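Local atomic coordinates of MGS-M4 (Unidentified, PDB entry 4Q3M), a protein that probably works as an aldo-keto reductase, an oxidoreductase built on a TIM barrel, although its natural substrate is unknown. Residues M155-T161 against I179-A185; F138-M144 against F169-C174; Y118-E122 against N149-P154; G18-S22 against I47-E51. All blocks are in the same frame, centred on the assembly; numbering follows the deposited sequence.

Interaction 1 of 4, residues M155-T161 against I179-A185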
loop_
_atom_site.group_PDB
_atom_site.type_symbol
_atom_site.label_atom_id
_atom_site.label_comp_id
_atom_site.label_asym_id
_atom_site.label_seq_id
_atom_site.Cartn_x
_atom_site.Cartn_y
_atom_site.Cartn_z
ATOM N N MET A 155 4.337 -19.672 -6.804
ATOM C CA MET A 155 3.200 -20.531 -6.502
ATOM C C MET A 155 2.317 -19.936 -5.413
ATOM O O MET A 155 1.112 -20.190 -5.373
ATOM C CB MET A 155 3.688 -21.920 -6.085
ATOM C CG MET A 155 4.691 -22.533 -7.051
ATOM S SD MET A 155 5.359 -24.107 -6.482
ATOM C CE MET A 155 6.545 -24.457 -7.778
ATOM N N VAL A 156 2.918 -19.147 -4.527
ATOM C CA VAL A 156 2.199 -18.571 -3.395
ATOM C C VAL A 156 2.609 -17.121 -3.142
ATOM O O VAL A 156 3.793 -16.787 -3.182
ATOM C CB VAL A 156 2.434 -19.395 -2.102
ATOM C CG1 VAL A 156 1.875 -18.672 -0.882
ATOM C CG2 VAL A 156 1.826 -20.786 -2.228
ATOM N N ASN A 157 1.623 -16.262 -2.896
ATOM C CA ASN A 157 1.883 -14.895 -2.460
ATOM C C ASN A 157 1.180 -14.608 -1.136
ATOM O O ASN A 157 -0.030 -14.383 -1.104
ATOM C CB ASN A 157 1.437 -13.891 -3.525
ATOM C CG ASN A 157 1.825 -12.462 -3.181
ATOM O OD1 ASN A 157 2.719 -12.226 -2.367
ATOM N ND2 ASN A 157 1.153 -11.500 -3.803
ATOM N N GLN A 158 1.936 -14.622 -0.043
ATOM C CA GLN A 158 1.363 -14.382 1.277
ATOM C C GLN A 158 1.328 -12.894 1.609
ATOM O O GLN A 158 2.370 -12.270 1.812
ATOM C CB GLN A 158 2.141 -15.139 2.355
ATOM C CG GLN A 158 1.561 -14.962 3.750
ATOM C CD GLN A 158 2.374 -15.658 4.822
ATOM O OE1 GLN A 158 2.755 -15.047 5.820
ATOM N NE2 GLN A 158 2.639 -16.945 4.627
ATOM N N VAL A 159 0.126 -12.330 1.666
ATOM C CA VAL A 159 -0.035 -10.907 1.943
ATOM C C VAL A 159 -1.111 -10.646 2.992
ATOM O O VAL A 159 -1.983 -11.485 3.226
ATOM C CB VAL A 159 -0.392 -10.120 0.666
ATOM C CG1 VAL A 159 0.785 -10.101 -0.299
ATOM C CG2 VAL A 159 -1.629 -10.712 0.006
ATOM N N GLU A 160 -1.038 -9.476 3.619
ATOM C CA GLU A 160 -2.041 -9.048 4.586
ATOM C C GLU A 160 -3.413 -8.971 3.932
ATOM O O GLU A 160 -3.636 -8.163 3.031
ATOM C CB GLU A 160 -1.672 -7.691 5.186
ATOM C CG GLU A 160 -2.776 -7.071 6.030
ATOM C CD GLU A 160 -2.555 -5.595 6.289
ATOM O OE1 GLU A 160 -1.429 -5.110 6.054
ATOM O OE2 GLU A 160 -3.514 -4.917 6.720
ATOM N N THR A 161 -4.328 -9.819 4.384
ATOM C CA THR A 161 -5.668 -9.861 3.818
ATOM C C THR A 161 -6.709 -10.162 4.890
ATOM O O THR A 161 -6.642 -11.187 5.568
ATOM C CB THR A 161 -5.775 -10.914 2.697
ATOM O OG1 THR A 161 -4.740 -10.698 1.730
ATOM C CG2 THR A 161 -7.129 -10.830 2.012
ATOM N N ILE A 179 -1.248 -17.944 -9.169
ATOM C CA ILE A 179 -0.570 -17.765 -7.893
ATOM C C ILE A 179 -1.570 -17.885 -6.750
ATOM O O ILE A 179 -2.570 -17.169 -6.714
ATOM C CB ILE A 179 0.138 -16.400 -7.813
ATOM C CG1 ILE A 179 1.143 -16.252 -8.957
ATOM C CG2 ILE A 179 0.824 -16.232 -6.466
ATOM C CD1 ILE A 179 1.835 -14.906 -8.995
ATOM N N GLN A 180 -1.306 -18.799 -5.822
ATOM C CA GLN A 180 -2.186 -18.979 -4.677
ATOM C C GLN A 180 -1.974 -17.872 -3.657
ATOM O O GLN A 180 -0.928 -17.803 -3.012
ATOM C CB GLN A 180 -1.962 -20.342 -4.022
ATOM C CG GLN A 180 -2.763 -20.546 -2.744
ATOM C CD GLN A 180 -4.261 -20.550 -2.987
ATOM O OE1 GLN A 180 -4.743 -21.156 -3.943
ATOM N NE2 GLN A 180 -5.003 -19.871 -2.120
ATOM N N LEU A 181 -2.968 -17.002 -3.514
ATOM C CA LEU A 181 -2.892 -15.938 -2.527
ATOM C C LEU A 181 -3.089 -16.506 -1.128
ATOM O O LEU A 181 -4.020 -17.274 -0.882
ATOM C CB LEU A 181 -3.929 -14.851 -2.813
ATOM C CG LEU A 181 -3.758 -13.553 -2.021
ATOM C CD1 LEU A 181 -3.850 -12.348 -2.941
ATOM C CD2 LEU A 181 -4.793 -13.460 -0.911
ATOM N N GLU A 182 -2.197 -16.132 -0.219
ATOM C CA GLU A 182 -2.280 -16.573 1.165
ATOM C C GLU A 182 -2.467 -15.366 2.073
ATOM O O GLU A 182 -1.792 -14.349 1.914
ATOM C CB GLU A 182 -1.029 -17.360 1.557
ATOM C CG GLU A 182 -1.109 -18.026 2.919
ATOM C CD GLU A 182 0.140 -18.818 3.253
ATOM O OE1 GLU A 182 1.197 -18.551 2.641
ATOM O OE2 GLU A 182 0.067 -19.710 4.124
ATOM N N ALA A 183 -3.387 -15.477 3.022
ATOM C CA ALA A 183 -3.723 -14.351 3.882
ATOM C C ALA A 183 -3.100 -14.478 5.264
ATOM O O ALA A 183 -3.407 -15.412 6.005
ATOM C CB ALA A 183 -5.234 -14.218 4.003
ATOM N N TYR A 184 -2.219 -13.542 5.610
ATOM C CA TYR A 184 -1.769 -13.431 6.990
ATOM C C TYR A 184 -2.486 -12.249 7.627
ATOM O O TYR A 184 -3.089 -11.433 6.926
ATOM C CB TYR A 184 -0.239 -13.297 7.088
ATOM C CG TYR A 184 0.353 -11.935 6.768
ATOM C CD1 TYR A 184 0.362 -10.913 7.713
ATOM C CD2 TYR A 184 0.951 -11.691 5.537
ATOM C CE1 TYR A 184 0.915 -9.679 7.429
ATOM C CE2 TYR A 184 1.511 -10.459 5.247
ATOM C CZ TYR A 184 1.490 -9.458 6.195
ATOM O OH TYR A 184 2.046 -8.230 5.910
ATOM N N ALA A 185 -2.412 -12.167 8.952
ATOM C CA ALA A 185 -3.239 -11.251 9.734
ATOM C C ALA A 185 -4.719 -11.321 9.338
ATOM O O ALA A 185 -5.332 -10.291 9.053
ATOM C CB ALA A 185 -2.725 -9.822 9.594
#
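Strands 156-160 and 180-184 run parallel, with 29° between their axes, and pair from Val156-Gln180 to Glu160-Tyr184. The ladder starts with Gln180 N to Met155 O (2.8 Å) and ends with Thr161 N to Tyr184 O (3.3 Å). Gln158 NE2 donates to Glu182 OE1 (2.9 Å) with the acceptor near its own amide plane, but reaches that oxygen from above the carboxylate. The two groups stand nearly perpendicular, their planes 88° apart. The same NE2 bonds Asp43 OD1. The strands belong to a beta-alpha-beta unit of the TIM barrel, with helix 168-176 as the crossover. Val156, Gln158, Glu160, Glu182 and Tyr184 face the barrel interior; Asn157, Val159 and Leu181 face that helix. A leucine in place of Gln158 would probably leave the buried carboxylate of Glu182 without its amide donor, and Asp43 without one partner. Tyr184 CG lies between the backbone N and the carbonyl carbon (chi1 77°), which folds the ring back over the backbone of Glu160. Glu160 CB makes a CH-pi contact over the ring face, 4.2 Å from the centroid. Tyr184 OH bonds Asn137. Tyr184 appears to correspond to the tyrosine that stacks on the nicotinamide in related aldo-keto reductases; a like role here is only inferred. On the helix side, Val159 CG2 meets Leu181 CD1 at 4.0 Å, the side chains at about a right angle.

Interaction 2 of 4, residues F138-M144 against F169-C174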
loop_
_atom_site.group_PDB
_atom_site.type_symbol
_atom_site.label_atom_id
_atom_site.label_comp_id
_atom_site.label_asym_id
_atom_site.label_seq_id
_atom_site.Cartn_x
_atom_site.Cartn_y
_atom_site.Cartn_z
ATOM N N PHE A 138 4.475 -9.173 -1.738
ATOM C CA PHE A 138 4.760 -8.737 -3.097
ATOM C C PHE A 138 3.513 -8.135 -3.731
ATOM O O PHE A 138 2.444 -8.746 -3.718
ATOM C CB PHE A 138 5.273 -9.901 -3.948
ATOM C CG PHE A 138 6.765 -10.088 -3.890
ATOM C CD1 PHE A 138 7.449 -9.969 -2.692
ATOM C CD2 PHE A 138 7.480 -10.392 -5.036
ATOM C CE1 PHE A 138 8.820 -10.144 -2.638
ATOM C CE2 PHE A 138 8.852 -10.568 -4.990
ATOM C CZ PHE A 138 9.522 -10.443 -3.790
ATOM N N ASN A 139 3.648 -6.930 -4.276
ATOM C CA ASN A 139 2.544 -6.299 -4.982
ATOM C C ASN A 139 2.529 -6.747 -6.439
ATOM O O ASN A 139 3.322 -7.601 -6.835
ATOM C CB ASN A 139 2.634 -4.775 -4.886
ATOM C CG ASN A 139 1.270 -4.108 -4.899
ATOM O OD1 ASN A 139 0.276 -4.712 -5.305
ATOM N ND2 ASN A 139 1.215 -2.858 -4.453
ATOM N N VAL A 140 1.633 -6.167 -7.231
ATOM C CA VAL A 140 1.428 -6.603 -8.610
ATOM C C VAL A 140 2.682 -6.467 -9.474
ATOM O O VAL A 140 3.086 -7.424 -10.134
ATOM C CB VAL A 140 0.275 -5.823 -9.275
ATOM C CG1 VAL A 140 0.236 -6.099 -10.772
ATOM C CG2 VAL A 140 -1.053 -6.186 -8.625
ATOM N N HIS A 141 3.303 -5.290 -9.466
ATOM C CA HIS A 141 4.466 -5.056 -10.318
ATOM C C HIS A 141 5.672 -5.880 -9.874
ATOM O O HIS A 141 6.563 -6.166 -10.675
ATOM C CB HIS A 141 4.824 -3.566 -10.361
ATOM C CG HIS A 141 5.061 -2.951 -9.017
ATOM N ND1 HIS A 141 4.035 -2.630 -8.154
ATOM C CD2 HIS A 141 6.205 -2.578 -8.398
ATOM C CE1 HIS A 141 4.539 -2.095 -7.055
ATOM N NE2 HIS A 141 5.853 -2.052 -7.178
ATOM N N HIS A 142 5.695 -6.268 -8.604
ATOM C CA HIS A 142 6.726 -7.174 -8.110
ATOM C C HIS A 142 6.510 -8.567 -8.688
ATOM O O HIS A 142 7.460 -9.247 -9.075
ATOM C CB HIS A 142 6.722 -7.228 -6.582
ATOM C CG HIS A 142 6.896 -5.893 -5.929
ATOM N ND1 HIS A 142 6.317 -5.575 -4.720
ATOM C CD2 HIS A 142 7.586 -4.794 -6.317
ATOM C CE1 HIS A 142 6.640 -4.337 -4.391
ATOM N NE2 HIS A 142 7.409 -3.841 -5.344
ATOM N N LEU A 143 5.249 -8.981 -8.743
ATOM C CA LEU A 143 4.894 -10.287 -9.284
ATOM C C LEU A 143 5.131 -10.344 -10.790
ATOM O O LEU A 143 5.589 -11.361 -11.310
ATOM C CB LEU A 143 3.436 -10.620 -8.965
ATOM C CG LEU A 143 3.090 -10.776 -7.482
ATOM C CD1 LEU A 143 1.598 -11.015 -7.294
ATOM C CD2 LEU A 143 3.899 -11.902 -6.860
ATOM N N MET A 144 4.822 -9.249 -11.482
ATOM C CA MET A 144 5.022 -9.167 -12.927
ATOM C C MET A 144 6.479 -9.420 -13.297
ATOM O O MET A 144 6.773 -10.041 -14.320
ATOM C CB MET A 144 4.580 -7.802 -13.466
ATOM C CG MET A 144 3.092 -7.521 -13.318
ATOM S SD MET A 144 2.492 -6.182 -14.367
ATOM C CE MET A 144 3.411 -4.792 -13.721
ATOM N N PHE A 169 -8.311 -6.888 -6.081
ATOM C CA PHE A 169 -7.518 -6.618 -7.273
ATOM C C PHE A 169 -6.300 -7.533 -7.330
ATOM O O PHE A 169 -6.051 -8.192 -8.340
ATOM C CB PHE A 169 -7.081 -5.151 -7.305
ATOM C CG PHE A 169 -6.380 -4.753 -8.574
ATOM C CD1 PHE A 169 -7.100 -4.276 -9.656
ATOM C CD2 PHE A 169 -5.002 -4.849 -8.683
ATOM C CE1 PHE A 169 -6.460 -3.907 -10.825
ATOM C CE2 PHE A 169 -4.357 -4.484 -9.849
ATOM C CZ PHE A 169 -5.087 -4.010 -10.921
ATOM N N LEU A 170 -5.546 -7.565 -6.236
ATOM C CA LEU A 170 -4.361 -8.407 -6.134
ATOM C C LEU A 170 -4.731 -9.882 -6.243
ATOM O O LEU A 170 -4.018 -10.668 -6.870
ATOM C CB LEU A 170 -3.628 -8.140 -4.818
ATOM C CG LEU A 170 -2.377 -8.972 -4.534
ATOM C CD1 LEU A 170 -1.318 -8.733 -5.601
ATOM C CD2 LEU A 170 -1.830 -8.661 -3.150
ATOM N N HIS A 171 -5.853 -10.246 -5.630
ATOM C CA HIS A 171 -6.352 -11.616 -5.668
ATOM C C HIS A 171 -6.650 -12.050 -7.098
ATOM O O HIS A 171 -6.254 -13.136 -7.523
ATOM C CB HIS A 171 -7.609 -11.752 -4.807
ATOM C CG HIS A 171 -8.085 -13.163 -4.649
ATOM N ND1 HIS A 171 -9.385 -13.474 -4.313
ATOM C CD2 HIS A 171 -7.435 -14.343 -4.773
ATOM C CE1 HIS A 171 -9.516 -14.787 -4.241
ATOM N NE2 HIS A 171 -8.348 -15.338 -4.515
ATOM N N ASP A 172 -7.350 -11.193 -7.835
ATOM C CA ASP A 172 -7.690 -11.479 -9.224
ATOM C C ASP A 172 -6.440 -11.623 -10.081
ATOM O O ASP A 172 -6.365 -12.513 -10.926
ATOM C CB ASP A 172 -8.595 -10.385 -9.795
ATOM C CG ASP A 172 -10.029 -10.504 -9.313
ATOM O OD1 ASP A 172 -10.407 -11.593 -8.833
ATOM O OD2 ASP A 172 -10.778 -9.510 -9.422
ATOM N N TYR A 173 -5.462 -10.749 -9.860
ATOM C CA TYR A 173 -4.208 -10.818 -10.600
ATOM C C TYR A 173 -3.509 -12.152 -10.369
ATOM O O TYR A 173 -3.074 -12.806 -11.317
ATOM C CB TYR A 173 -3.270 -9.671 -10.214
ATOM C CG TYR A 173 -1.896 -9.814 -10.833
ATOM C CD1 TYR A 173 -1.652 -9.394 -12.134
ATOM C CD2 TYR A 173 -0.848 -10.387 -10.123
ATOM C CE1 TYR A 173 -0.402 -9.535 -12.707
ATOM C CE2 TYR A 173 0.401 -10.534 -10.688
ATOM C CZ TYR A 173 0.620 -10.105 -11.978
ATOM O OH TYR A 173 1.866 -10.253 -12.538
ATOM N N CYS A 174 -3.396 -12.543 -9.102
ATOM C CA CYS A 174 -2.745 -13.796 -8.741
ATOM C C CYS A 174 -3.447 -14.992 -9.378
ATOM O O CYS A 174 -2.796 -15.884 -9.922
ATOM C CB CYS A 174 -2.701 -13.957 -7.220
ATOM S SG CYS A 174 -1.610 -12.790 -6.372
#
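Val140 and Leu143 pack against Leu170 and Tyr173 in the close part of this contact. Val140 CG1 sits over the centre of the Tyr173 ring as a CH-pi contact, 4.0 Å from the centroid. Its other methyl, CG2, touches Leu170 CD1 at 4.0 Å. Leu143 works at the edge of the same ring, with its CB 3.5 Å from Tyr173 CE2. Leu143 CD1 reaches further in, to Cys174 SG (3.8 Å). CG of Tyr173 is anti to the backbone N (chi1 173°), which carries the ring across to helix 140-149. On the barrel side, Leu143, Leu170 and Cys174 rest on Asn157. The outer side is looser. Met144 crosses the phenol end of Tyr173 at about a right angle, and the edge of the partly exposed Phe169 ring meets Val140 CG2 at 3.9 Å. Here the second subunit comes close, with its own Met144 packing on Met144. The two nearly parallel helix segments, 14° apart, are neighbours in the outer helical layer of a TIM barrel.

Interaction 3 of 4, residues Y118-E122 against N149-P154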
loop_
_atom_site.group_PDB
_atom_site.type_symbol
_atom_site.label_atom_id
_atom_site.label_comp_id
_atom_site.label_asym_id
_atom_site.label_seq_id
_atom_site.Cartn_x
_atom_site.Cartn_y
_atom_site.Cartn_z
ATOM N N TYR A 118 15.359 -15.592 -5.709
ATOM C CA TYR A 118 14.452 -16.583 -6.263
ATOM C C TYR A 118 15.202 -17.635 -7.075
ATOM O O TYR A 118 14.793 -18.795 -7.125
ATOM C CB TYR A 118 13.390 -15.904 -7.123
ATOM C CG TYR A 118 12.172 -16.758 -7.363
ATOM C CD1 TYR A 118 11.158 -16.834 -6.417
ATOM C CD2 TYR A 118 12.035 -17.490 -8.532
ATOM C CE1 TYR A 118 10.041 -17.616 -6.631
ATOM C CE2 TYR A 118 10.923 -18.273 -8.756
ATOM C CZ TYR A 118 9.929 -18.333 -7.803
ATOM O OH TYR A 118 8.819 -19.113 -8.021
ATOM N N ARG A 119 16.296 -17.224 -7.709
ATOM C CA ARG A 119 17.156 -18.158 -8.429
ATOM C C ARG A 119 17.688 -19.218 -7.474
ATOM O O ARG A 119 17.845 -20.382 -7.843
ATOM C CB ARG A 119 18.317 -17.427 -9.105
ATOM C CG ARG A 119 17.943 -16.701 -10.388
ATOM C CD ARG A 119 17.669 -17.676 -11.520
ATOM N NE ARG A 119 17.365 -16.987 -12.771
ATOM C CZ ARG A 119 16.136 -16.726 -13.202
ATOM N NH1 ARG A 119 15.086 -17.100 -12.484
ATOM N NH2 ARG A 119 15.956 -16.092 -14.353
ATOM N N ALA A 120 17.959 -18.804 -6.240
ATOM C CA ALA A 120 18.388 -19.729 -5.202
ATOM C C ALA A 120 17.231 -20.630 -4.784
ATOM O O ALA A 120 17.428 -21.816 -4.517
ATOM C CB ALA A 120 18.937 -18.972 -4.007
ATOM N N PHE A 121 16.028 -20.063 -4.728
ATOM C CA PHE A 121 14.825 -20.844 -4.455
ATOM C C PHE A 121 14.653 -21.918 -5.523
ATOM O O PHE A 121 14.323 -23.065 -5.223
ATOM C CB PHE A 121 13.573 -19.959 -4.415
ATOM C CG PHE A 121 13.402 -19.181 -3.137
ATOM C CD1 PHE A 121 14.488 -18.848 -2.346
ATOM C CD2 PHE A 121 12.138 -18.788 -2.727
ATOM C CE1 PHE A 121 14.315 -18.129 -1.178
ATOM C CE2 PHE A 121 11.961 -18.074 -1.557
ATOM C CZ PHE A 121 13.051 -17.743 -0.784
ATOM N N GLU A 122 14.883 -21.528 -6.773
ATOM C CA GLU A 122 14.729 -22.426 -7.910
ATOM C C GLU A 122 15.740 -23.568 -7.868
ATOM O O GLU A 122 15.419 -24.702 -8.220
ATOM C CB GLU A 122 14.864 -21.651 -9.221
ATOM C CG GLU A 122 13.706 -20.707 -9.499
ATOM C CD GLU A 122 13.895 -19.905 -10.771
ATOM O OE1 GLU A 122 15.057 -19.640 -11.141
ATOM O OE2 GLU A 122 12.880 -19.540 -11.401
ATOM N N ASN A 149 10.608 -13.226 -15.379
ATOM C CA ASN A 149 12.001 -13.656 -15.297
ATOM C C ASN A 149 12.247 -15.015 -14.638
ATOM O O ASN A 149 13.311 -15.605 -14.823
ATOM C CB ASN A 149 12.820 -12.592 -14.564
ATOM C CG ASN A 149 12.939 -11.306 -15.357
ATOM O OD1 ASN A 149 13.643 -11.249 -16.366
ATOM N ND2 ASN A 149 12.250 -10.265 -14.905
ATOM N N ALA A 150 11.282 -15.514 -13.872
ATOM C CA ALA A 150 11.455 -16.811 -13.224
ATOM C C ALA A 150 11.360 -17.942 -14.240
ATOM O O ALA A 150 10.685 -17.820 -15.262
ATOM C CB ALA A 150 10.429 -17.007 -12.119
ATOM N N LYS A 151 12.051 -19.040 -13.956
ATOM C CA LYS A 151 11.977 -20.229 -14.792
ATOM C C LYS A 151 11.027 -21.229 -14.145
ATOM O O LYS A 151 10.504 -22.131 -14.801
ATOM C CB LYS A 151 13.366 -20.833 -14.995
ATOM C CG LYS A 151 14.357 -19.851 -15.603
ATOM C CD LYS A 151 15.717 -20.482 -15.839
ATOM C CE LYS A 151 16.663 -19.494 -16.503
ATOM N NZ LYS A 151 16.123 -18.998 -17.799
ATOM N N ILE A 152 10.812 -21.050 -12.847
ATOM C CA ILE A 152 9.790 -21.781 -12.114
ATOM C C ILE A 152 8.857 -20.769 -11.456
ATOM O O ILE A 152 9.162 -20.248 -10.384
ATOM C CB ILE A 152 10.398 -22.713 -11.050
ATOM C CG1 ILE A 152 11.396 -23.675 -11.697
ATOM C CG2 ILE A 152 9.304 -23.483 -10.325
ATOM C CD1 ILE A 152 12.154 -24.528 -10.708
ATOM N N PRO A 153 7.723 -20.478 -12.115
ATOM C CA PRO A 153 6.770 -19.434 -11.717
ATOM C C PRO A 153 6.334 -19.520 -10.255
ATOM O O PRO A 153 6.164 -20.624 -9.736
ATOM C CB PRO A 153 5.579 -19.681 -12.648
ATOM C CG PRO A 153 6.178 -20.310 -13.854
ATOM C CD PRO A 153 7.291 -21.177 -13.339
ATOM N N PRO A 154 6.167 -18.359 -9.601
ATOM C CA PRO A 154 5.714 -18.250 -8.209
ATOM C C PRO A 154 4.427 -19.027 -7.961
ATOM O O PRO A 154 3.536 -19.034 -8.810
ATOM C CB PRO A 154 5.487 -16.746 -8.034
ATOM C CG PRO A 154 6.424 -16.120 -9.001
ATOM C CD PRO A 154 6.450 -17.037 -10.190
#
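Glu122 and Arg119 make the charged part of this contact, each turning to backbone atoms of 149-154. Glu122 CG lies anti to the carbonyl carbon (chi1 -70°) and the chain beyond is extended, letting OE2 accept from Lys151 N (2.7 Å) and Ile152 N (2.9 Å). The first donor comes on the syn side, the second from above the carboxylate plane. Arg119 NH2 gives a nearly straight bond to Asn149 O (2.7 Å, 166°), which lies in the guanidinium plane, and NH1 adds a weak one. Arg119 NH1 also forms a salt bridge with Glu122 OE1 (2.9 Å). An alanine at Glu122 would probably leave two backbone N-H groups without their acceptor and Arg119 without its salt-bridge partner. Among neutral bonds, Tyr118 OH donates to Ile152 O (2.6 Å) in the carbonyl plane. For apolar contact, Tyr118 CE2 touches Ala150 CB (3.6 Å). Every hydrogen bond across the contact ends on the loop's main chain, which suggests that helix 111-126 mainly holds its backbone.

Interaction 4 of 4, residues G18-S22 against I47-E51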
loop_
_atom_site.group_PDB
_atom_site.type_symbol
_atom_site.label_atom_id
_atom_site.label_comp_id
_atom_site.label_asym_id
_atom_site.label_seq_id
_atom_site.Cartn_x
_atom_site.Cartn_y
_atom_site.Cartn_z
ATOM N N GLY A 18 -0.649 -19.783 12.490
ATOM C CA GLY A 18 0.312 -18.705 12.370
ATOM C C GLY A 18 1.156 -18.606 13.624
ATOM O O GLY A 18 0.645 -18.728 14.737
ATOM N N THR A 19 2.455 -18.394 13.445
ATOM C CA THR A 19 3.366 -18.262 14.576
ATOM C C THR A 19 4.024 -16.888 14.577
ATOM O O THR A 19 4.571 -16.455 13.565
ATOM C CB THR A 19 4.459 -19.346 14.554
ATOM O OG1 THR A 19 5.310 -19.150 13.417
ATOM C CG2 THR A 19 3.838 -20.734 14.487
ATOM N N PHE A 20 3.965 -16.202 15.713
ATOM C CA PHE A 20 4.622 -14.909 15.847
ATOM C C PHE A 20 5.768 -14.995 16.848
ATOM O O PHE A 20 5.780 -15.868 17.716
ATOM C CB PHE A 20 3.620 -13.827 16.264
ATOM C CG PHE A 20 2.928 -14.102 17.570
ATOM C CD1 PHE A 20 3.481 -13.679 18.768
ATOM C CD2 PHE A 20 1.716 -14.773 17.599
ATOM C CE1 PHE A 20 2.845 -13.926 19.969
ATOM C CE2 PHE A 20 1.074 -15.024 18.798
ATOM C CZ PHE A 20 1.640 -14.598 19.984
ATOM N N ARG A 21 6.731 -14.087 16.716
ATOM C CA ARG A 21 7.899 -14.066 17.590
ATOM C C ARG A 21 7.505 -13.842 19.048
ATOM O O ARG A 21 7.320 -12.707 19.486
ATOM C CB ARG A 21 8.881 -12.982 17.138
ATOM C CG ARG A 21 10.147 -12.895 17.975
ATOM C CD ARG A 21 11.150 -11.928 17.367
ATOM N NE ARG A 21 12.427 -11.956 18.074
ATOM C CZ ARG A 21 13.436 -12.762 17.762
ATOM N NH1 ARG A 21 13.321 -13.612 16.750
ATOM N NH2 ARG A 21 14.562 -12.720 18.460
ATOM N N SER A 22 7.377 -14.936 19.795
ATOM C CA SER A 22 6.991 -14.859 21.198
ATOM C C SER A 22 8.072 -15.426 22.114
ATOM O O SER A 22 9.243 -15.512 21.736
ATOM C CB SER A 22 5.667 -15.592 21.431
ATOM O OG SER A 22 5.234 -15.459 22.775
ATOM N N ILE A 47 12.743 -14.794 11.069
ATOM C CA ILE A 47 12.686 -13.578 11.870
ATOM C C ILE A 47 11.873 -13.793 13.147
ATOM O O ILE A 47 12.024 -13.055 14.121
ATOM C CB ILE A 47 12.094 -12.398 11.063
ATOM C CG1 ILE A 47 12.480 -11.060 11.699
ATOM C CG2 ILE A 47 10.585 -12.536 10.914
ATOM C CD1 ILE A 47 13.974 -10.839 11.789
ATOM N N TYR A 48 11.024 -14.817 13.143
ATOM C CA TYR A 48 10.222 -15.145 14.317
ATOM C C TYR A 48 11.094 -15.770 15.397
ATOM O O TYR A 48 10.798 -15.665 16.586
ATOM C CB TYR A 48 9.078 -16.093 13.950
ATOM C CG TYR A 48 8.115 -15.543 12.922
ATOM C CD1 TYR A 48 7.968 -14.173 12.739
ATOM C CD2 TYR A 48 7.352 -16.394 12.134
ATOM C CE1 TYR A 48 7.090 -13.668 11.798
ATOM C CE2 TYR A 48 6.470 -15.898 11.191
ATOM C CZ TYR A 48 6.343 -14.536 11.028
ATOM O OH TYR A 48 5.467 -14.039 10.090
ATOM N N GLY A 49 12.171 -16.422 14.972
ATOM C CA GLY A 49 13.095 -17.056 15.894
ATOM C C GLY A 49 12.466 -18.190 16.678
ATOM O O GLY A 49 12.820 -18.428 17.832
ATOM N N ASN A 50 11.525 -18.892 16.052
ATOM C CA ASN A 50 10.871 -20.023 16.699
ATOM C C ASN A 50 10.965 -21.302 15.873
ATOM O O ASN A 50 10.300 -22.291 16.175
ATOM C CB ASN A 50 9.402 -19.697 16.999
ATOM C CG ASN A 50 8.614 -19.306 15.757
ATOM O OD1 ASN A 50 8.973 -19.652 14.632
ATOM N ND2 ASN A 50 7.521 -18.579 15.964
ATOM N N GLU A 51 11.794 -21.271 14.832
ATOM C CA GLU A 51 11.998 -22.430 13.967
ATOM C C GLU A 51 12.464 -23.642 14.765
ATOM O O GLU A 51 12.180 -24.786 14.406
ATOM C CB GLU A 51 13.014 -22.109 12.869
ATOM C CG GLU A 51 12.527 -21.103 11.843
ATOM C CD GLU A 51 13.602 -20.731 10.841
ATOM O OE1 GLU A 51 14.767 -20.555 11.256
ATOM O OE2 GLU A 51 13.283 -20.620 9.639
#
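Thr19 and Tyr48 meet at about a right angle, the carbonyl of Thr19 lying over one face of the Tyr48 ring. Thr19 O stands towards the rim, nearest CD2 and CE2. On the threonine side chain, OG1 is 3.7 Å from Tyr48 CD2 and bonds Asp43 O. Asn50 comes from the other segment and crosses Thr19 obliquely, its ND2 3.5 Å from Thr19 CB. Its OD1 is held by Thr44 OG1. Arg21 takes a different course. CG is anti to the backbone N (chi1 -179°) and the chain stays extended to NE, which lays it alongside the 47-49 backbone. CG passes Tyr48 O at 3.2 Å, and NH1 donates to Ile47 O (3.0 Å), a bent bond of 131° that arrives from above the carbonyl plane. By sequence pattern Tyr48 probably corresponds to the active-site tyrosine of aldo-keto reductases, and Asp43 to the family's aspartate. The two loops follow strands 17-18 and 41-43, adjacent in the parallel sheet of the barrel, and lead into helices 26-37 and 51-59.

Interactions 1, 2 and 3 share one side of the barrel. Interaction 1 touches interaction 2 through a probable hydrogen bond from Asn157 ND2 to Phe138 O (3.0 Å), and interaction 3 by packing of Ile179 CG1 on Pro154 O (3.7 Å). Helix 140-149 ends in the loop of interaction 3, which leads to strand 156-160 of interaction 1. Interaction 4 lies across the chain from interaction 2, their centres about 26 Å apart. It comes within about 5 Å of interaction 1, nearest atoms. Asp43 bonds both Gln158 and Thr19, joining these two at the probable active site. A sulfate, probably from the crystallisation liquor, lies about 4 Å from the Ala185 side chain and may mark a pocket.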